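Local coordinates for gamma-glutamyl cyclotransferase (Homo sapiens, PDB 3CRY), which catalyses the release of 5-oxoproline from gamma-glutamyl dipeptides and may play a significant role in glutathione homeostasis, at residues Ser24-Glu29 with Met145-Asn150; Phe40-Arg45 with Gly81-Met86; Asp48-Phe53 with Pro75-Trp80; Asn55-Thr60 with Met127-Ser132. The protein carries 1 engineered substitution. All blocks are in the same frame, centred on the assembly; numbering follows the deposited sequence. Where two conformers were deposited one is given.

Interaction 1. Residues Ser24-Glu29 with Met145-Asn150. With ACT (acetate ion), chain C.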
loop_
_atom_site.group_PDB
_atom_site.type_symbol
_atom_site.label_atom_id
_atom_site.label_comp_id
_atom_site.label_asym_id
_atom_site.label_seq_id
_atom_site.Cartn_x
_atom_site.Cartn_y
_atom_site.Cartn_z
ATOM N N SER A 24 -9.714 2.968 -14.469
ATOM C CA SER A 24 -10.926 2.726 -15.291
ATOM C C SER A 24 -12.195 2.834 -14.453
ATOM O O SER A 24 -13.283 3.031 -15.011
ATOM C CB SER A 24 -10.878 1.366 -16.006
ATOM O OG SER A 24 -10.807 0.325 -15.047
ATOM N N ASN A 25 -12.061 2.702 -13.128
ATOM C CA ASN A 25 -13.223 2.933 -12.242
ATOM C C ASN A 25 -13.643 4.418 -12.095
ATOM O O ASN A 25 -14.597 4.723 -11.380
ATOM C CB ASN A 25 -13.051 2.251 -10.870
ATOM C CG ASN A 25 -13.268 0.727 -10.930
ATOM O OD1 ASN A 25 -13.942 0.195 -11.833
ATOM N ND2 ASN A 25 -12.698 0.026 -9.960
ATOM N N LEU A 26 -12.947 5.328 -12.781
ATOM C CA LEU A 26 -13.452 6.694 -12.955
ATOM C C LEU A 26 -14.766 6.733 -13.747
ATOM O O LEU A 26 -15.554 7.679 -13.581
ATOM C CB LEU A 26 -12.427 7.561 -13.703
ATOM C CG LEU A 26 -11.159 7.937 -12.947
ATOM C CD1 LEU A 26 -10.188 8.640 -13.919
ATOM C CD2 LEU A 26 -11.472 8.819 -11.714
ATOM N N LEU A 27 -14.992 5.731 -14.609
ATOM C CA LEU A 27 -16.180 5.707 -15.475
ATOM C C LEU A 27 -17.340 4.948 -14.825
ATOM O O LEU A 27 -17.204 3.789 -14.443
ATOM C CB LEU A 27 -15.852 5.083 -16.839
ATOM C CG LEU A 27 -16.999 5.182 -17.855
ATOM C CD1 LEU A 27 -17.269 6.644 -18.266
ATOM C CD2 LEU A 27 -16.677 4.312 -19.067
ATOM N N THR A 28 -18.481 5.615 -14.713
ATOM C CA THR A 28 -19.632 5.037 -13.986
ATOM C C THR A 28 -20.070 3.694 -14.582
ATOM O O THR A 28 -20.300 2.724 -13.837
ATOM C CB THR A 28 -20.785 6.047 -13.941
ATOM O OG1 THR A 28 -20.289 7.259 -13.380
ATOM C CG2 THR A 28 -21.939 5.545 -13.087
ATOM N N GLU A 29 -20.189 3.613 -15.909
ATOM C CA GLU A 29 -20.596 2.349 -16.527
ATOM C C GLU A 29 -19.587 1.214 -16.321
ATOM O O GLU A 29 -19.974 0.045 -16.232
ATOM C CB GLU A 29 -20.938 2.500 -18.012
ATOM C CG GLU A 29 -21.854 1.357 -18.494
ATOM C CD GLU A 29 -22.187 1.407 -19.978
ATOM O OE1 GLU A 29 -21.851 2.409 -20.635
ATOM O OE2 GLU A 29 -22.777 0.423 -20.494
ATOM N N MET A 145 -12.849 9.220 -20.532
ATOM C CA MET A 145 -14.326 9.316 -20.487
ATOM C C MET A 145 -14.833 9.496 -19.064
ATOM O O MET A 145 -15.699 10.336 -18.805
ATOM C CB MET A 145 -14.959 8.066 -21.090
ATOM C CG MET A 145 -14.900 8.036 -22.612
ATOM S SD MET A 145 -15.505 6.462 -23.272
ATOM C CE MET A 145 -17.207 6.459 -22.710
ATOM N N GLY A 146 -14.284 8.694 -18.154
ATOM C CA GLY A 146 -14.692 8.759 -16.743
ATOM C C GLY A 146 -14.315 10.098 -16.123
ATOM O O GLY A 146 -15.083 10.668 -15.333
ATOM N N ALA A 147 -13.126 10.601 -16.464
ATOM C CA ALA A 147 -12.657 11.872 -15.907
ATOM C C ALA A 147 -13.594 13.008 -16.338
ATOM O O ALA A 147 -13.928 13.903 -15.556
ATOM C CB ALA A 147 -11.211 12.141 -16.349
ATOM N N LYS A 148 -14.027 12.969 -17.594
ATOM C CA LYS A 148 -14.910 14.011 -18.113
ATOM C C LYS A 148 -16.314 13.894 -17.510
ATOM O O LYS A 148 -16.876 14.876 -17.018
ATOM C CB LYS A 148 -14.976 13.891 -19.635
ATOM C CG LYS A 148 -15.855 14.925 -20.285
ATOM C CD LYS A 148 -15.688 14.840 -21.794
ATOM C CE LYS A 148 -16.238 16.076 -22.451
ATOM N NZ LYS A 148 -17.632 15.824 -22.843
ATOM N N GLU A 149 -16.861 12.678 -17.520
ATOM C CA GLU A 149 -18.215 12.405 -17.022
ATOM C C GLU A 149 -18.404 12.834 -15.571
ATOM O O GLU A 149 -19.458 13.366 -15.198
ATOM C CB GLU A 149 -18.489 10.902 -17.145
ATOM C CG GLU A 149 -19.754 10.395 -16.470
ATOM C CD GLU A 149 -19.840 8.877 -16.524
ATOM O OE1 GLU A 149 -19.109 8.225 -15.741
ATOM O OE2 GLU A 149 -20.607 8.341 -17.364
ATOM N N ASN A 150 -17.398 12.554 -14.751
ATOM C CA ASN A 150 -17.506 12.783 -13.317
ATOM C C ASN A 150 -16.888 14.092 -12.813
ATOM O O ASN A 150 -16.747 14.294 -11.615
ATOM C CB ASN A 150 -17.059 11.524 -12.542
ATOM C CG ASN A 150 -18.114 10.423 -12.571
ATOM O OD1 ASN A 150 -19.313 10.676 -12.373
ATOM N ND2 ASN A 150 -17.687 9.198 -12.851
HETATM C C ACT C . -8.272 -0.351 -12.702
HETATM O O ACT C . -8.253 0.452 -13.671
HETATM O OXT ACT C . -9.112 -0.096 -11.793
HETATM C CH3 ACT C . -7.357 -1.549 -12.609
HETATM O O HOH W 1 -21.537 9.482 -12.279
HETATM O O HOH W 2 -20.701 5.780 -17.689
#
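L27 passes so close over G146 that their CA atoms lie 3.6 Å apart, and this is the dense part of the contact. With no side chain on G146, the backbone of 24-29 lies directly against helix 137-149. The CD1 branch of L27 rests on the backbone and CB of M145, 3.9 Å from that CB. L26 turns its CB over the G146 backbone, while CD1 approaches the methyl of A147.

The case illustrates how the start of one helix can draw on the end of another: L27 occupies the N-cap position of helix 28-34 but offers no polar side chain there, and E149, from the end of helix 137-149, supplies an acceptor to the next residue. E149 OE1 takes T28 N on the syn lone pair at 2.9 Å, nearly straight at 167°, and T28 OG1 from above the carboxylate plane at 2.8 Å. The helix start would probably help stabilise the carboxylate's charge.

This side is looser and wetter. One water links E149 OE2 to E29 N, and another joins N150 OD1 to T28 OG1. Between the two zones, N150 ND2 donates to L26 O at 2.7 Å, with the oxygen in its amide plane. A leucine in place of N150 would probably leave the L26 carbonyl without this donor and the water without one mate. At the other end, S24, an inferred substrate-binding residue, holds an acetate ion through N and OG.

Interaction 2. Residues Phe40-Arg45 with Gly81-Met86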
loop_
_atom_site.group_PDB
_atom_site.type_symbol
_atom_site.label_atom_id
_atom_site.label_comp_id
_atom_site.label_asym_id
_atom_site.label_seq_id
_atom_site.Cartn_x
_atom_site.Cartn_y
_atom_site.Cartn_z
ATOM N N PHE A 40 -21.836 7.586 -6.795
ATOM C CA PHE A 40 -20.939 8.749 -6.818
ATOM C C PHE A 40 -21.054 9.524 -5.508
ATOM O O PHE A 40 -22.164 9.834 -5.060
ATOM C CB PHE A 40 -21.270 9.691 -7.987
ATOM C CG PHE A 40 -20.413 10.946 -8.016
ATOM C CD1 PHE A 40 -19.156 10.933 -8.621
ATOM C CD2 PHE A 40 -20.861 12.137 -7.421
ATOM C CE1 PHE A 40 -18.364 12.096 -8.641
ATOM C CE2 PHE A 40 -20.067 13.302 -7.429
ATOM C CZ PHE A 40 -18.805 13.268 -8.038
ATOM N N PHE A 41 -19.897 9.838 -4.915
ATOM C CA PHE A 41 -19.833 10.607 -3.662
ATOM C C PHE A 41 -19.220 11.989 -3.873
ATOM O O PHE A 41 -19.845 12.994 -3.529
ATOM C CB PHE A 41 -19.093 9.808 -2.588
ATOM C CG PHE A 41 -19.134 10.417 -1.206
ATOM C CD1 PHE A 41 -20.258 10.256 -0.402
ATOM C CD2 PHE A 41 -18.025 11.084 -0.690
ATOM C CE1 PHE A 41 -20.298 10.795 0.900
ATOM C CE2 PHE A 41 -18.051 11.633 0.604
ATOM C CZ PHE A 41 -19.193 11.486 1.401
ATOM N N CYS A 42 -18.002 12.051 -4.422
ATOM C CA CYS A 42 -17.398 13.352 -4.770
ATOM C C CYS A 42 -16.124 13.165 -5.584
ATOM O O CYS A 42 -15.607 12.048 -5.682
ATOM C CB CYS A 42 -17.065 14.134 -3.502
ATOM S SG CYS A 42 -15.745 13.447 -2.490
ATOM N N VAL A 43 -15.652 14.268 -6.177
ATOM C CA VAL A 43 -14.337 14.351 -6.803
ATOM C C VAL A 43 -13.345 14.749 -5.713
ATOM O O VAL A 43 -13.677 15.546 -4.834
ATOM C CB VAL A 43 -14.335 15.430 -7.905
ATOM C CG1 VAL A 43 -12.937 15.617 -8.493
ATOM C CG2 VAL A 43 -15.318 15.035 -9.014
ATOM N N ALA A 44 -12.148 14.182 -5.760
ATOM C CA ALA A 44 -11.144 14.488 -4.728
ATOM C C ALA A 44 -9.710 14.389 -5.232
ATOM O O ALA A 44 -9.434 13.703 -6.232
ATOM C CB ALA A 44 -11.358 13.607 -3.491
ATOM N N ARG A 45 -8.803 15.062 -4.510
ATOM C CA ARG A 45 -7.385 15.116 -4.866
ATOM C C ARG A 45 -6.538 14.365 -3.844
ATOM O O ARG A 45 -6.658 14.597 -2.631
ATOM C CB ARG A 45 -6.919 16.587 -4.965
ATOM C CG ARG A 45 -5.401 16.749 -5.106
ATOM C CD ARG A 45 -4.927 18.129 -5.587
ATOM N NE ARG A 45 -5.491 19.260 -4.855
ATOM C CZ ARG A 45 -5.341 20.534 -5.232
ATOM N NH1 ARG A 45 -4.644 20.843 -6.332
ATOM N NH2 ARG A 45 -5.879 21.519 -4.515
ATOM N N GLY A 81 -9.187 11.941 -8.538
ATOM C CA GLY A 81 -10.002 10.769 -8.767
ATOM C C GLY A 81 -11.431 10.986 -8.303
ATOM O O GLY A 81 -11.822 12.097 -7.931
ATOM N N VAL A 82 -12.191 9.895 -8.330
ATOM C CA VAL A 82 -13.604 9.886 -7.935
ATOM C C VAL A 82 -13.733 9.039 -6.679
ATOM O O VAL A 82 -13.221 7.908 -6.634
ATOM C CB VAL A 82 -14.528 9.273 -9.037
ATOM C CG1 VAL A 82 -15.952 8.984 -8.471
ATOM C CG2 VAL A 82 -14.594 10.213 -10.253
ATOM N N VAL A 83 -14.414 9.597 -5.680
ATOM C CA VAL A 83 -14.774 8.859 -4.466
ATOM C C VAL A 83 -16.160 8.249 -4.674
ATOM O O VAL A 83 -17.143 8.973 -4.960
ATOM C CB VAL A 83 -14.728 9.749 -3.194
ATOM C CG1 VAL A 83 -15.136 8.942 -1.989
ATOM C CG2 VAL A 83 -13.293 10.335 -2.997
ATOM N N TRP A 84 -16.221 6.924 -4.528
ATOM C CA TRP A 84 -17.465 6.154 -4.596
ATOM C C TRP A 84 -17.913 5.694 -3.212
ATOM O O TRP A 84 -17.098 5.225 -2.415
ATOM C CB TRP A 84 -17.284 4.904 -5.476
ATOM C CG TRP A 84 -16.938 5.206 -6.914
ATOM C CD1 TRP A 84 -15.691 5.203 -7.469
ATOM C CD2 TRP A 84 -17.850 5.565 -7.965
ATOM N NE1 TRP A 84 -15.762 5.540 -8.803
ATOM C CE2 TRP A 84 -17.075 5.766 -9.137
ATOM C CE3 TRP A 84 -19.251 5.721 -8.034
ATOM C CZ2 TRP A 84 -17.654 6.135 -10.382
ATOM C CZ3 TRP A 84 -19.827 6.091 -9.268
ATOM C CH2 TRP A 84 -19.018 6.299 -10.426
ATOM N N LYS A 85 -19.214 5.799 -2.934
ATOM C CA LYS A 85 -19.764 5.230 -1.699
ATOM C C LYS A 85 -20.290 3.833 -1.997
ATOM O O LYS A 85 -21.105 3.638 -2.920
ATOM C CB LYS A 85 -20.899 6.109 -1.172
ATOM C CG LYS A 85 -21.434 5.689 0.196
ATOM C CD LYS A 85 -22.542 6.665 0.588
ATOM C CE LYS A 85 -22.806 6.659 2.075
ATOM N NZ LYS A 85 -24.073 7.415 2.339
ATOM N N MET A 86 -19.824 2.864 -1.216
ATOM C CA MET A 86 -20.185 1.461 -1.418
ATOM C C MET A 86 -20.613 0.803 -0.110
ATOM O O MET A 86 -20.219 1.262 0.977
ATOM C CB MET A 86 -18.995 0.726 -2.033
ATOM C CG MET A 86 -18.729 1.140 -3.486
ATOM S SD MET A 86 -17.232 0.410 -4.184
ATOM C CE MET A 86 -17.776 -1.275 -4.359
#
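The carbonyl of V83 takes two amide hydrogens from the facing strand: F41 N at 2.9 Å from V83 O, lying in the carbonyl plane, and C42 N at 3.2 Å, tilted 19° from it. The side chain of V83 makes the local packing easy to trace. Its CB sits 3.5 Å from C42 O, with C42 SG a little farther off. From there the chain forks. V83 CG1, anti to the backbone N (chi1 179°), runs alongside the F41 side chain and meets F41 CD2 at 3.8 Å. CG2 takes the other direction and reaches the methyl of A44. Both branches thus lie on the face shared by C42 and A44, where L18 and V112 of neighbouring strands add further cover.

On the reverse face, V82 CG1 touches F40 CD1 and lies 3.4 Å above the plane of the W84 ring, offset toward its rim. The indole reaches back to the start of the other strand, where W84 CE3 lies 3.4 Å from F40 N, while its NE1 is hydrogen-bonded to N25 O.

Beyond V83 the pairing is regular. V83 N and C42 O lie 2.7 Å apart, and A44 and G81 exchange a reciprocal pair of backbone bonds. The irregularity at F41 and C42, two residues facing one, is a classic beta bulge, here set between strands 39-46 and 77-87 of the antiparallel five-stranded sheet.

Interaction 3. Residues Asp48-Phe53 with Pro75-Trp80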
loop_
_atom_site.group_PDB
_atom_site.type_symbol
_atom_site.label_atom_id
_atom_site.label_comp_id
_atom_site.label_asym_id
_atom_site.label_seq_id
_atom_site.Cartn_x
_atom_site.Cartn_y
_atom_site.Cartn_z
ATOM N N ASP A 48 0.602 14.428 -3.149
ATOM C CA ASP A 48 1.902 13.789 -3.020
ATOM C C ASP A 48 1.923 12.320 -3.487
ATOM O O ASP A 48 2.662 11.487 -2.950
ATOM C CB ASP A 48 2.480 13.943 -1.592
ATOM C CG ASP A 48 2.575 15.411 -1.145
ATOM O OD1 ASP A 48 3.100 16.241 -1.918
ATOM O OD2 ASP A 48 2.086 15.734 -0.037
ATOM N N PHE A 49 1.135 12.035 -4.526
ATOM C CA PHE A 49 1.217 10.775 -5.269
ATOM C C PHE A 49 1.261 11.103 -6.757
ATOM O O PHE A 49 0.800 12.193 -7.170
ATOM C CB PHE A 49 -0.024 9.908 -5.025
ATOM C CG PHE A 49 -0.009 9.127 -3.725
ATOM C CD1 PHE A 49 -0.233 9.768 -2.506
ATOM C CD2 PHE A 49 0.168 7.729 -3.734
ATOM C CE1 PHE A 49 -0.256 9.043 -1.311
ATOM C CE2 PHE A 49 0.150 7.013 -2.540
ATOM C CZ PHE A 49 -0.073 7.664 -1.341
ATOM N N LYS A 50 1.795 10.169 -7.545
ATOM C CA LYS A 50 1.915 10.321 -9.002
ATOM C C LYS A 50 1.284 9.115 -9.687
ATOM O O LYS A 50 1.433 7.973 -9.208
ATOM C CB LYS A 50 3.391 10.444 -9.402
ATOM C CG LYS A 50 3.646 10.594 -10.895
ATOM C CD LYS A 50 5.159 10.707 -11.184
ATOM C CE LYS A 50 5.440 10.958 -12.665
ATOM N NZ LYS A 50 5.300 12.404 -12.993
ATOM N N LEU A 51 0.596 9.358 -10.801
ATOM C CA LEU A 51 -0.049 8.300 -11.586
ATOM C C LEU A 51 0.978 7.614 -12.508
ATOM O O LEU A 51 1.822 8.282 -13.125
ATOM C CB LEU A 51 -1.180 8.927 -12.433
ATOM C CG LEU A 51 -2.044 7.999 -13.297
ATOM C CD1 LEU A 51 -2.967 7.151 -12.443
ATOM C CD2 LEU A 51 -2.852 8.822 -14.284
ATOM N N ASP A 52 0.906 6.291 -12.623
ATOM C CA ASP A 52 1.789 5.546 -13.517
ATOM C C ASP A 52 0.950 4.409 -14.114
ATOM O O ASP A 52 -0.211 4.196 -13.711
ATOM C CB ASP A 52 3.011 4.996 -12.758
ATOM C CG ASP A 52 4.145 4.535 -13.671
ATOM O OD1 ASP A 52 4.153 4.816 -14.898
ATOM O OD2 ASP A 52 5.044 3.853 -13.135
ATOM N N PHE A 53 1.514 3.723 -15.109
ATOM C CA PHE A 53 0.876 2.541 -15.715
ATOM C C PHE A 53 1.888 1.428 -15.821
ATOM O O PHE A 53 3.050 1.672 -16.138
ATOM C CB PHE A 53 0.274 2.858 -17.112
ATOM C CG PHE A 53 -0.814 3.902 -17.065
ATOM C CD1 PHE A 53 -0.489 5.263 -16.991
ATOM C CD2 PHE A 53 -2.159 3.531 -17.007
ATOM C CE1 PHE A 53 -1.490 6.237 -16.898
ATOM C CE2 PHE A 53 -3.182 4.500 -16.938
ATOM C CZ PHE A 53 -2.845 5.862 -16.879
ATOM N N PRO A 75 6.514 13.434 -3.514
ATOM C CA PRO A 75 6.230 14.763 -2.962
ATOM C C PRO A 75 6.041 15.824 -4.046
ATOM O O PRO A 75 6.865 15.913 -4.951
ATOM C CB PRO A 75 7.497 15.092 -2.158
ATOM C CG PRO A 75 8.027 13.747 -1.746
ATOM C CD PRO A 75 7.727 12.832 -2.922
ATOM N N GLY A 76 4.969 16.608 -3.944
ATOM C CA GLY A 76 4.739 17.697 -4.904
ATOM C C GLY A 76 3.844 17.369 -6.083
ATOM O O GLY A 76 3.355 18.286 -6.762
ATOM N N ASP A 77 3.654 16.072 -6.343
ATOM C CA ASP A 77 2.747 15.595 -7.394
ATOM C C ASP A 77 1.333 15.418 -6.842
ATOM O O ASP A 77 1.117 15.499 -5.642
ATOM C CB ASP A 77 3.260 14.276 -7.979
ATOM C CG ASP A 77 4.401 14.474 -8.960
ATOM O OD1 ASP A 77 4.214 15.226 -9.947
ATOM O OD2 ASP A 77 5.484 13.884 -8.758
ATOM N N GLU A 78 0.355 15.186 -7.715
ATOM C CA GLU A 78 -0.985 14.905 -7.215
ATOM C C GLU A 78 -1.733 14.012 -8.192
ATOM O O GLU A 78 -1.370 13.939 -9.371
ATOM C CB GLU A 78 -1.782 16.192 -6.943
ATOM C CG GLU A 78 -2.033 17.015 -8.184
ATOM C CD GLU A 78 -2.449 18.450 -7.866
ATOM O OE1 GLU A 78 -1.880 19.076 -6.925
ATOM O OE2 GLU A 78 -3.346 18.951 -8.573
ATOM N N VAL A 79 -2.743 13.323 -7.669
ATOM C CA VAL A 79 -3.621 12.471 -8.467
ATOM C C VAL A 79 -5.067 12.852 -8.133
ATOM O O VAL A 79 -5.439 12.871 -6.949
ATOM C CB VAL A 79 -3.381 10.966 -8.137
ATOM C CG1 VAL A 79 -4.458 10.080 -8.769
ATOM C CG2 VAL A 79 -2.007 10.530 -8.617
ATOM N N TRP A 80 -5.865 13.161 -9.158
ATOM C CA TRP A 80 -7.301 13.395 -8.963
ATOM C C TRP A 80 -8.084 12.126 -9.254
ATOM O O TRP A 80 -7.716 11.343 -10.136
ATOM C CB TRP A 80 -7.796 14.514 -9.875
ATOM C CG TRP A 80 -7.416 15.898 -9.380
ATOM C CD1 TRP A 80 -6.266 16.586 -9.655
ATOM C CD2 TRP A 80 -8.203 16.743 -8.537
ATOM N NE1 TRP A 80 -6.293 17.822 -9.039
ATOM C CE2 TRP A 80 -7.471 17.939 -8.343
ATOM C CE3 TRP A 80 -9.460 16.611 -7.928
ATOM C CZ2 TRP A 80 -7.956 18.994 -7.557
ATOM C CZ3 TRP A 80 -9.937 17.675 -7.131
ATOM C CH2 TRP A 80 -9.182 18.845 -6.973
HETATM O O HOH W 3 7.285 13.857 -10.682
HETATM O O HOH W 4 0.039 12.266 -11.316
#
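D48 grips the opposite corner of the chain twice, once with its backbone and once with its side chain. D48 N donates to D77 O at 2.8 Å, a bent bond of 135°. G76 N points almost straight (177°) at D48 OD1, 2.8 Å away, and meets the anti lone pair of the carboxylate. The carboxylate comes within reach because CG stands beside the backbone N of D48 (chi1 -56°), and OD1 also brushes P75 CA. With an alanine here, G76 N would probably lose its acceptor and the P75-G76 corner would be freer to shift.

Next along the chain, F49 O lies 3.3 Å from D77 CB. V79 then sends CG2 between the two strands, where V79 CG2 is 3.6 Å from L51 N and close to the CB atoms of F49 and L51. A water accepts from L51 N and donates to E78 O, bridging the diverging strands in place of a direct backbone bond.

Farther out, K50 NZ stays 4.3 Å from D77 OD1, beyond a salt bridge, while D77 OD2 is held by S74 OG. F49 packs on V106 of the second subunit, and P75 on Q57 of that subunit.

The two strands run at 63° to each other beyond a pair of corners set side by side. At D48 the chain passes from the five-stranded sheet out to the three-stranded one, and at P75-G76 it comes back.

Interaction 4. Residues Asn55-Thr60 with Met127-Ser132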
loop_
_atom_site.group_PDB
_atom_site.type_symbol
_atom_site.label_atom_id
_atom_site.label_comp_id
_atom_site.label_asym_id
_atom_site.label_seq_id
_atom_site.Cartn_x
_atom_site.Cartn_y
_atom_site.Cartn_z
ATOM N N ASN A 55 2.671 -3.251 -15.759
ATOM C CA ASN A 55 2.353 -4.667 -15.796
ATOM C C ASN A 55 2.688 -5.242 -14.430
ATOM O O ASN A 55 3.868 -5.425 -14.090
ATOM C CB ASN A 55 3.181 -5.340 -16.893
ATOM C CG ASN A 55 2.809 -4.844 -18.286
ATOM O OD1 ASN A 55 1.663 -4.461 -18.528
ATOM N ND2 ASN A 55 3.790 -4.819 -19.201
ATOM N N SER A 56 1.655 -5.492 -13.635
ATOM C CA SER A 56 1.882 -5.949 -12.263
ATOM C C SER A 56 2.434 -7.366 -12.304
ATOM O O SER A 56 1.951 -8.204 -13.066
ATOM C CB SER A 56 0.580 -5.888 -11.447
ATOM O OG SER A 56 0.871 -5.909 -10.055
ATOM N N GLN A 57 3.459 -7.634 -11.495
ATOM C CA GLN A 57 4.099 -8.961 -11.476
ATOM C C GLN A 57 4.623 -9.339 -12.880
ATOM O O GLN A 57 4.744 -10.525 -13.215
ATOM C CB GLN A 57 3.141 -10.035 -10.925
ATOM C CG GLN A 57 2.585 -9.764 -9.516
ATOM C CD GLN A 57 3.671 -9.788 -8.447
ATOM O OE1 GLN A 57 4.741 -10.382 -8.643
ATOM N NE2 GLN A 57 3.404 -9.145 -7.318
ATOM N N GLY A 58 4.909 -8.317 -13.690
ATOM C CA GLY A 58 5.413 -8.505 -15.057
ATOM C C GLY A 58 4.370 -9.024 -16.047
ATOM O O GLY A 58 4.702 -9.401 -17.181
ATOM N N LYS A 59 3.107 -9.044 -15.649
ATOM C CA LYS A 59 2.075 -9.677 -16.480
ATOM C C LYS A 59 1.284 -8.608 -17.207
ATOM O O LYS A 59 0.883 -7.612 -16.604
ATOM C CB LYS A 59 1.120 -10.526 -15.634
ATOM C CG LYS A 59 1.776 -11.647 -14.849
ATOM C CD LYS A 59 0.712 -12.440 -14.106
ATOM C CE LYS A 59 1.331 -13.633 -13.419
ATOM N NZ LYS A 59 0.263 -14.514 -12.859
ATOM N N THR A 60 1.062 -8.804 -18.501
ATOM C CA THR A 60 0.212 -7.880 -19.259
ATOM C C THR A 60 -1.264 -8.241 -19.106
ATOM O O THR A 60 -1.680 -9.371 -19.404
ATOM C CB THR A 60 0.586 -7.896 -20.747
ATOM O OG1 THR A 60 1.931 -7.445 -20.881
ATOM C CG2 THR A 60 -0.350 -6.985 -21.579
ATOM N N MET A 127 -0.132 -0.906 -6.989
ATOM C CA MET A 127 0.765 -2.040 -7.274
ATOM C C MET A 127 2.035 -1.913 -6.428
ATOM O O MET A 127 2.541 -0.801 -6.245
ATOM C CB MET A 127 1.173 -2.020 -8.744
ATOM C CG MET A 127 0.035 -2.189 -9.698
ATOM S SD MET A 127 0.671 -2.041 -11.408
ATOM C CE MET A 127 -0.888 -2.099 -12.265
ATOM N N THR A 128 2.559 -3.036 -5.941
ATOM C CA THR A 128 3.818 -3.017 -5.186
ATOM C C THR A 128 4.999 -3.643 -5.924
ATOM O O THR A 128 6.153 -3.494 -5.484
ATOM C CB THR A 128 3.689 -3.735 -3.818
ATOM O OG1 THR A 128 3.432 -5.131 -4.028
ATOM C CG2 THR A 128 2.550 -3.146 -2.982
ATOM N N ASN A 129 4.714 -4.337 -7.031
ATOM C CA ASN A 129 5.739 -5.026 -7.782
ATOM C C ASN A 129 5.294 -5.014 -9.234
ATOM O O ASN A 129 4.434 -5.795 -9.632
ATOM C CB ASN A 129 5.887 -6.479 -7.252
ATOM C CG ASN A 129 7.035 -7.225 -7.902
ATOM O OD1 ASN A 129 7.656 -6.727 -8.854
ATOM N ND2 ASN A 129 7.328 -8.424 -7.406
ATOM N N TYR A 130 5.823 -4.069 -10.010
ATOM C CA TYR A 130 5.387 -3.965 -11.418
ATOM C C TYR A 130 6.459 -3.417 -12.336
ATOM O O TYR A 130 7.437 -2.842 -11.873
ATOM C CB TYR A 130 4.122 -3.085 -11.530
ATOM C CG TYR A 130 4.344 -1.578 -11.329
ATOM C CD1 TYR A 130 4.426 -1.009 -10.046
ATOM C CD2 TYR A 130 4.454 -0.722 -12.427
ATOM C CE1 TYR A 130 4.625 0.389 -9.874
ATOM C CE2 TYR A 130 4.665 0.666 -12.265
ATOM C CZ TYR A 130 4.752 1.212 -10.988
ATOM O OH TYR A 130 4.938 2.582 -10.848
ATOM N N GLU A 131 6.243 -3.587 -13.644
ATOM C CA GLU A 131 7.113 -2.998 -14.681
ATOM C C GLU A 131 6.318 -1.917 -15.425
ATOM O O GLU A 131 5.220 -2.198 -15.912
ATOM C CB GLU A 131 7.603 -4.087 -15.646
ATOM C CG GLU A 131 8.627 -5.076 -15.029
ATOM C CD GLU A 131 8.739 -6.422 -15.773
ATOM O OE1 GLU A 131 8.231 -6.552 -16.916
ATOM O OE2 GLU A 131 9.351 -7.360 -15.209
ATOM N N SER A 132 6.857 -0.691 -15.473
ATOM C CA SER A 132 6.167 0.424 -16.105
ATOM C C SER A 132 5.922 0.112 -17.584
ATOM O O SER A 132 6.799 -0.424 -18.267
ATOM C CB SER A 132 6.962 1.715 -15.933
ATOM O OG SER A 132 6.134 2.842 -16.136
HETATM O O HOH W 5 6.554 -5.688 -18.487
HETATM O O HOH W 6 2.025 -5.556 -7.423
#
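N55 and E131 face each other as an antiparallel hydrogen-bonded pair. Among the backbone bonds, N55 N donates to E131 O at 2.8 Å and E131 N returns to N55 O. A third, Q57 N to N129 O, also 2.8 Å long, carries the pairing past the last strand residue. N55 O has a second donor, G58 N, which arrives from the opposite face of the carbonyl plane.

That second bond closes a type II turn from N55 to G58, overlapped by a type I' turn from S56 to K59. The chain therefore reverses just where strand 49-56 runs out beside 130-132, an outermost strand, within this chain, of the three-stranded sheet.

The apolar contacts are few. M127, extended beyond CG, lays its SD 3.8 Å from S56 CB. Y130 CB covers S56 CA at 3.7 Å, but CG sits between the backbone N and the carbonyl carbon (chi1 73°), which carries the ring off toward D52, whose OD2 is hydrogen-bonded to the tyrosine hydroxyl.

Water supplies two bridges: one spans N55 ND2 and E131 OE1, the other S56 OG and N129 N. S56 OG is also hydrogen-bonded to M104 O.

The side chains of Q57 and N129 cross at about a right angle, NE2 of Q57 lying 3.6 Å from CB of N129, with their amide planes 69° apart. Rather than bonding each other, Q57 NE2 and N129 ND2 both donate to Q73 O of the second subunit, and Q57 NE2 also to G103 O of its own chain.

How the interactions relate
Two antiparallel sheets, joined by the chain passing between them, hold most of these contacts. Interactions 2 and 3 share strand 77-87 of the larger sheet, their centres about 17 Å apart, and the salt bridge R45-E78 joins them. Interactions 3 and 4 touch along strand 49-56 of the smaller sheet; both reach the second subunit, and interaction 3 also extends to the larger sheet. Interaction 1 spans the longest stretch of chain, enclosing the other three in sequence, and meets interaction 2 where N150 packs on V82. Interaction 4 lies across the chain's centre from interactions 1 and 2. Interaction 1 thus places S24, an inferred substrate-binding residue, beside helix 137-149, away from the dimer contacts.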